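Local coordinates for hypothetical protein (Bacteroides uniformis, PDB 4QE0) that is of unknown function, a DUF5043 family protein that packs a short helix against an antiparallel beta sheet, at residues V121-F125 / Y139-E143; V26-Y31 / L136-R140. All coordinates share one frame; numbering follows the deposited sequence.

Contact 1 of 2, residues V121-F125 / Y139-E143; sequences VNFNF and YREIE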
loop_
_atom_site.group_PDB
_atom_site.type_symbol
_atom_site.label_atom_id
_atom_site.label_comp_id
_atom_site.label_asym_id
_atom_site.label_seq_id
_atom_site.Cartn_x
_atom_site.Cartn_y
_atom_site.Cartn_z
ATOM N N VAL A 121 1.145 -4.397 -15.334
ATOM C CA VAL A 121 1.312 -3.008 -14.928
ATOM C C VAL A 121 2.395 -2.416 -15.807
ATOM O O VAL A 121 3.402 -3.073 -16.095
ATOM C CB VAL A 121 1.720 -2.883 -13.444
ATOM C CG1 VAL A 121 1.896 -1.426 -13.062
ATOM C CG2 VAL A 121 0.679 -3.535 -12.533
ATOM N N ASN A 122 2.211 -1.181 -16.234
ATOM C CA ASN A 122 3.284 -0.461 -16.888
ATOM C C ASN A 122 3.265 0.998 -16.490
ATOM O O ASN A 122 2.292 1.468 -15.877
ATOM C CB ASN A 122 3.285 -0.675 -18.400
ATOM C CG ASN A 122 2.050 -0.137 -19.086
ATOM O OD1 ASN A 122 1.827 1.055 -19.107
ATOM N ND2 ASN A 122 1.281 -1.021 -19.704
ATOM N N PHE A 123 4.365 1.674 -16.767
ATOM C CA PHE A 123 4.611 3.039 -16.312
ATOM C C PHE A 123 4.975 3.934 -17.509
ATOM O O PHE A 123 5.648 3.490 -18.453
ATOM C CB PHE A 123 5.737 3.047 -15.289
ATOM C CG PHE A 123 5.498 2.152 -14.114
ATOM C CD1 PHE A 123 4.677 2.567 -13.078
ATOM C CD2 PHE A 123 6.027 0.868 -14.062
ATOM C CE1 PHE A 123 4.417 1.724 -12.003
ATOM C CE2 PHE A 123 5.772 0.030 -12.977
ATOM C CZ PHE A 123 4.974 0.469 -11.942
ATOM N N ASN A 124 4.550 5.199 -17.458
ATOM C CA ASN A 124 4.936 6.179 -18.466
ATOM C C ASN A 124 5.385 7.460 -17.785
ATOM O O ASN A 124 4.807 7.889 -16.783
ATOM C CB ASN A 124 3.794 6.527 -19.436
ATOM C CG ASN A 124 3.407 5.382 -20.341
ATOM O OD1 ASN A 124 2.365 4.788 -20.161
ATOM N ND2 ASN A 124 4.239 5.073 -21.318
ATOM N N PHE A 125 6.441 8.054 -18.333
ATOM C CA PHE A 125 6.928 9.350 -17.904
ATOM C C PHE A 125 7.897 9.842 -18.990
ATOM O O PHE A 125 8.083 9.163 -19.991
ATOM C CB PHE A 125 7.664 9.250 -16.559
ATOM C CG PHE A 125 8.665 8.127 -16.494
ATOM C CD1 PHE A 125 9.976 8.308 -16.942
ATOM C CD2 PHE A 125 8.301 6.889 -15.962
ATOM C CE1 PHE A 125 10.883 7.271 -16.891
ATOM C CE2 PHE A 125 9.212 5.858 -15.881
ATOM C CZ PHE A 125 10.502 6.046 -16.342
ATOM N N TYR A 139 9.618 0.792 -9.112
ATOM C CA TYR A 139 8.628 0.386 -10.096
ATOM C C TYR A 139 8.264 -1.082 -9.955
ATOM O O TYR A 139 7.092 -1.461 -10.019
ATOM C CB TYR A 139 9.112 0.703 -11.521
ATOM C CG TYR A 139 9.278 2.179 -11.760
ATOM C CD1 TYR A 139 8.177 3.027 -11.706
ATOM C CD2 TYR A 139 10.520 2.743 -12.017
ATOM C CE1 TYR A 139 8.320 4.389 -11.884
ATOM C CE2 TYR A 139 10.665 4.103 -12.220
ATOM C CZ TYR A 139 9.568 4.922 -12.163
ATOM O OH TYR A 139 9.683 6.278 -12.339
ATOM N N ARG A 140 9.261 -1.919 -9.767
ATOM C CA ARG A 140 9.001 -3.337 -9.554
ATOM C C ARG A 140 8.091 -3.567 -8.347
ATOM O O ARG A 140 7.183 -4.378 -8.419
ATOM C CB ARG A 140 10.323 -4.105 -9.387
ATOM C CG ARG A 140 10.160 -5.573 -9.003
ATOM C CD ARG A 140 9.503 -6.365 -10.107
ATOM N NE ARG A 140 9.540 -7.792 -9.804
ATOM C CZ ARG A 140 8.987 -8.733 -10.561
ATOM N NH1 ARG A 140 8.289 -8.423 -11.650
ATOM N NH2 ARG A 140 9.115 -9.996 -10.208
ATOM N N GLU A 141 8.362 -2.889 -7.233
ATOM C CA GLU A 141 7.562 -3.040 -6.015
ATOM C C GLU A 141 6.102 -2.652 -6.264
ATOM O O GLU A 141 5.174 -3.348 -5.828
ATOM C CB GLU A 141 8.110 -2.192 -4.861
ATOM C CG GLU A 141 7.199 -2.187 -3.625
ATOM C CD GLU A 141 7.678 -1.280 -2.496
ATOM O OE1 GLU A 141 8.889 -0.996 -2.419
ATOM O OE2 GLU A 141 6.843 -0.857 -1.669
ATOM N N ILE A 142 5.902 -1.562 -6.989
ATOM C CA ILE A 142 4.556 -1.144 -7.352
ATOM C C ILE A 142 3.871 -2.213 -8.190
ATOM O O ILE A 142 2.730 -2.586 -7.913
ATOM C CB ILE A 142 4.578 0.198 -8.091
ATOM C CG1 ILE A 142 5.064 1.296 -7.155
ATOM C CG2 ILE A 142 3.198 0.527 -8.630
ATOM C CD1 ILE A 142 5.392 2.588 -7.869
ATOM N N GLU A 143 4.560 -2.702 -9.221
ATOM C CA GLU A 143 4.003 -3.746 -10.084
ATOM C C GLU A 143 3.570 -4.962 -9.261
ATOM O O GLU A 143 2.454 -5.445 -9.391
ATOM C CB GLU A 143 5.031 -4.193 -11.125
ATOM C CG GLU A 143 4.570 -5.340 -12.022
ATOM C CD GLU A 143 5.678 -6.195 -12.647
ATOM O OE1 GLU A 143 6.878 -5.971 -12.424
ATOM O OE2 GLU A 143 5.308 -7.145 -13.376
HETATM O O HOH W 1 3.393 -6.435 -15.151
#
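Tyr139 on the helix lays its ring edge over Phe123 of strand 121-125, and its tip travels on to Phe125, so one side chain joins three rings into an aromatic cluster. Its CB starts alongside the rim of Phe123, 3.7 Å from CE2 of that ring. With CG anti to the carbonyl carbon (chi1 -64°), the ring is carried across Phe123, and CD1 of Tyr139 sits over the centre of the Phe123 ring, 3.6 Å above its plane. The two planes make 51°, an inclined edge-to-face pair. Further out, CZ of Tyr139 comes 3.9 Å from CE2 of Phe125; these planes are only 13° apart, but the rings are slid so far that they barely overlap. The hydroxyl at the tip also touches Phe125, while its hydrogen bond goes to the backbone oxygen of Tyr131.

Ile142 closes on Phe123 from another side, its CG2 lying in the plane of the ring, 3.8 Å from CZ. Two residues before Phe123 on the strand, CB of Val121 meets CG of Glu143 at 4.0 Å, and the extended glutamate carries its carboxylate past this apolar pair. A water accepts from Val121 N and donates to Glu143 OE2 at 2.7 Å, while Asn46 binds the same oxygen. OE1 receives NH1 of Arg140 at 2.9 Å in a salt bridge and also bonds Tyr31. The chemistry is therefore divided: the helix meets this sheet through aromatic and aliphatic carbon, and the buried acid beside it is compensated by an arginine, which would probably favour its ionised form.

Contact 2 of 2, residues V26-Y31 / L136-R140; sequences VDGYTY and LHVYR. With GOL (glycerol), chain E; GOL (glycerol), chain C.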
loop_
_atom_site.group_PDB
_atom_site.type_symbol
_atom_site.label_atom_id
_atom_site.label_comp_id
_atom_site.label_asym_id
_atom_site.label_seq_id
_atom_site.Cartn_x
_atom_site.Cartn_y
_atom_site.Cartn_z
ATOM N N VAL A 26 17.788 -7.765 -14.228
ATOM C CA VAL A 26 18.145 -7.707 -12.834
ATOM C C VAL A 26 17.917 -9.104 -12.254
ATOM O O VAL A 26 17.373 -9.991 -12.930
ATOM C CB VAL A 26 17.275 -6.613 -12.173
ATOM C CG1 VAL A 26 17.102 -6.780 -10.669
ATOM C CG2 VAL A 26 17.858 -5.250 -12.514
ATOM N N ASP A 27 18.370 -9.321 -11.023
ATOM C CA ASP A 27 18.123 -10.580 -10.337
ATOM C C ASP A 27 16.638 -10.785 -10.142
ATOM O O ASP A 27 16.013 -10.109 -9.329
ATOM C CB ASP A 27 18.798 -10.624 -8.956
ATOM C CG ASP A 27 20.298 -10.926 -9.024
ATOM O OD1 ASP A 27 20.848 -11.159 -10.122
ATOM O OD2 ASP A 27 20.942 -10.927 -7.954
ATOM N N GLY A 28 16.081 -11.724 -10.893
ATOM C CA GLY A 28 14.711 -12.154 -10.671
ATOM C C GLY A 28 13.723 -11.653 -11.700
ATOM O O GLY A 28 12.610 -12.163 -11.774
ATOM N N TYR A 29 14.104 -10.645 -12.483
ATOM C CA TYR A 29 13.164 -10.062 -13.429
ATOM C C TYR A 29 13.879 -9.220 -14.474
ATOM O O TYR A 29 15.019 -8.805 -14.274
ATOM C CB TYR A 29 12.085 -9.241 -12.693
ATOM C CG TYR A 29 12.576 -8.054 -11.876
ATOM C CD1 TYR A 29 12.930 -8.192 -10.541
ATOM C CD2 TYR A 29 12.668 -6.789 -12.439
ATOM C CE1 TYR A 29 13.369 -7.114 -9.794
ATOM C CE2 TYR A 29 13.109 -5.706 -11.700
ATOM C CZ TYR A 29 13.442 -5.863 -10.383
ATOM O OH TYR A 29 13.886 -4.781 -9.663
ATOM N N THR A 30 13.193 -8.994 -15.586
ATOM C CA THR A 30 13.676 -8.151 -16.650
ATOM C C THR A 30 12.627 -7.091 -16.999
ATOM O O THR A 30 11.470 -7.416 -17.187
ATOM C CB THR A 30 13.993 -8.971 -17.910
ATOM O OG1 THR A 30 14.954 -9.968 -17.583
ATOM C CG2 THR A 30 14.560 -8.088 -18.994
ATOM N N TYR A 31 13.060 -5.833 -17.063
ATOM C CA TYR A 31 12.221 -4.732 -17.506
ATOM C C TYR A 31 12.696 -4.214 -18.847
ATOM O O TYR A 31 13.902 -4.149 -19.124
ATOM C CB TYR A 31 12.222 -3.582 -16.487
ATOM C CG TYR A 31 11.015 -3.584 -15.565
ATOM C CD1 TYR A 31 10.673 -4.711 -14.813
ATOM C CD2 TYR A 31 10.214 -2.465 -15.453
ATOM C CE1 TYR A 31 9.576 -4.713 -13.958
ATOM C CE2 TYR A 31 9.113 -2.456 -14.607
ATOM C CZ TYR A 31 8.794 -3.576 -13.867
ATOM O OH TYR A 31 7.691 -3.556 -13.038
ATOM N N LEU A 136 14.876 1.265 -10.365
ATOM C CA LEU A 136 13.991 0.269 -10.927
ATOM C C LEU A 136 13.226 -0.527 -9.876
ATOM O O LEU A 136 12.069 -0.893 -10.109
ATOM C CB LEU A 136 14.777 -0.651 -11.847
ATOM C CG LEU A 136 13.978 -1.702 -12.599
ATOM C CD1 LEU A 136 12.982 -1.050 -13.541
ATOM C CD2 LEU A 136 14.945 -2.588 -13.383
ATOM N N HIS A 137 13.837 -0.787 -8.721
ATOM C CA HIS A 137 13.160 -1.573 -7.698
ATOM C C HIS A 137 11.874 -0.911 -7.176
ATOM O O HIS A 137 10.972 -1.607 -6.724
ATOM C CB HIS A 137 14.086 -1.972 -6.542
ATOM C CG HIS A 137 14.437 -0.833 -5.639
ATOM N ND1 HIS A 137 13.618 -0.422 -4.608
ATOM C CD2 HIS A 137 15.513 -0.014 -5.615
ATOM C CE1 HIS A 137 14.177 0.599 -3.984
ATOM N NE2 HIS A 137 15.328 0.863 -4.574
ATOM N N VAL A 138 11.784 0.419 -7.236
ATOM C CA VAL A 138 10.545 1.119 -6.882
ATOM C C VAL A 138 9.380 0.722 -7.807
ATOM O O VAL A 138 8.293 0.365 -7.342
ATOM C CB VAL A 138 10.731 2.650 -6.894
ATOM C CG1 VAL A 138 9.417 3.377 -6.654
ATOM C CG2 VAL A 138 11.731 3.055 -5.820
ATOM N N TYR A 139 9.618 0.792 -9.112
ATOM C CA TYR A 139 8.628 0.386 -10.096
ATOM C C TYR A 139 8.264 -1.082 -9.955
ATOM O O TYR A 139 7.092 -1.461 -10.019
ATOM C CB TYR A 139 9.112 0.703 -11.521
ATOM C CG TYR A 139 9.278 2.179 -11.760
ATOM C CD1 TYR A 139 8.177 3.027 -11.706
ATOM C CD2 TYR A 139 10.520 2.743 -12.017
ATOM C CE1 TYR A 139 8.320 4.389 -11.884
ATOM C CE2 TYR A 139 10.665 4.103 -12.220
ATOM C CZ TYR A 139 9.568 4.922 -12.163
ATOM O OH TYR A 139 9.683 6.278 -12.339
ATOM N N ARG A 140 9.261 -1.919 -9.767
ATOM C CA ARG A 140 9.001 -3.337 -9.554
ATOM C C ARG A 140 8.091 -3.567 -8.347
ATOM O O ARG A 140 7.183 -4.378 -8.419
ATOM C CB ARG A 140 10.323 -4.105 -9.387
ATOM C CG ARG A 140 10.160 -5.573 -9.003
ATOM C CD ARG A 140 9.503 -6.365 -10.107
ATOM N NE ARG A 140 9.540 -7.792 -9.804
ATOM C CZ ARG A 140 8.987 -8.733 -10.561
ATOM N NH1 ARG A 140 8.289 -8.423 -11.650
ATOM N NH2 ARG A 140 9.115 -9.996 -10.208
HETATM C C1 GOL E . 11.728 -10.579 -7.723
HETATM O O1 GOL E . 13.132 -10.872 -7.610
HETATM C C2 GOL E . 11.292 -9.627 -6.606
HETATM O O2 GOL E . 10.585 -8.505 -7.149
HETATM C C3 GOL E . 10.387 -10.347 -5.603
HETATM O O3 GOL E . 9.078 -10.543 -6.161
HETATM C C1 GOL C . 6.333 -12.164 -13.270
HETATM O O1 GOL C . 5.510 -12.512 -12.159
HETATM C C2 GOL C . 7.753 -12.147 -12.778
HETATM O O2 GOL C . 7.695 -11.530 -11.510
HETATM C C3 GOL C . 8.697 -11.394 -13.691
HETATM O O3 GOL C . 9.913 -12.150 -13.873
#
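Strand 29-31 runs at 104° to helix 136-140, the two axes coming no closer than 10.7 Å, and just before it a type II turn from Val26 to Tyr29 reverses the chain. Gly28 takes the third position of that turn with a positive phi, where a side chain would be jammed against the preceding carbonyl oxygen.

Tyr29 carries the contact. Its CG stands between the backbone N and the carbonyl carbon (chi1 61°), which turns the ring broadside to Arg140. The arginine slides past in the opposite direction, its CD centred over the face, 3.7 Å from the ring centroid, and its guanidinium flat above the CB end, the planes 19° apart. Val26 CB lies over the opposite face, near the rim. At the other end of the ring, Tyr29 OH approaches Arg140 CB at 3.6 Å.

Leu136 spreads its two methyls between neighbours: CD2 reaches Tyr29 CE2 and, at 4.0 Å, Val26 CG2, whereas CD1 packs obliquely on Tyr31, 3.6 Å from CD2 of that ring. Replacing Tyr29 by an alanine would probably strip the arginine of its flat support, leaving the guanidinium freer to turn and Leu136 CD2 less well covered.

Stacking leaves the guanidinium edge available for in-plane bonds, and a glycerol uses it: Arg140 NE gives a hydrogen bond to its O2 at 2.9 Å. A second glycerol lies by the terminal nitrogens. Both probably come from the crystallisation liquor, but the chemistry implied is that of a cation held by an aromatic face and by its salt bridge to Glu143, still able to receive small polar molecules at its rim.

How the contacts relate
Contacts 1 and 2 show one short helix, 136-143, serving two places on the same antiparallel sheet, with strand 41-45 lying between the strands it meets. Their centres are 10 Å apart, and Tyr139 and Arg140 belong to both. A direct polar tie joins them: Tyr31 OH of contact 2 lies 2.6 Å from Glu143 OE1 of contact 1, probably a hydrogen bond, and the same hydroxyl rests 4.1 Å from Phe123 CE2. Contact 1 is wholly buried near the middle of the chain; contact 2 is partly open. No active site is known, but the glycerol at the terminal nitrogens of Arg140, whose nearest atom is about 5 Å from the Glu143 side chain, may mark a small polar pocket at this junction.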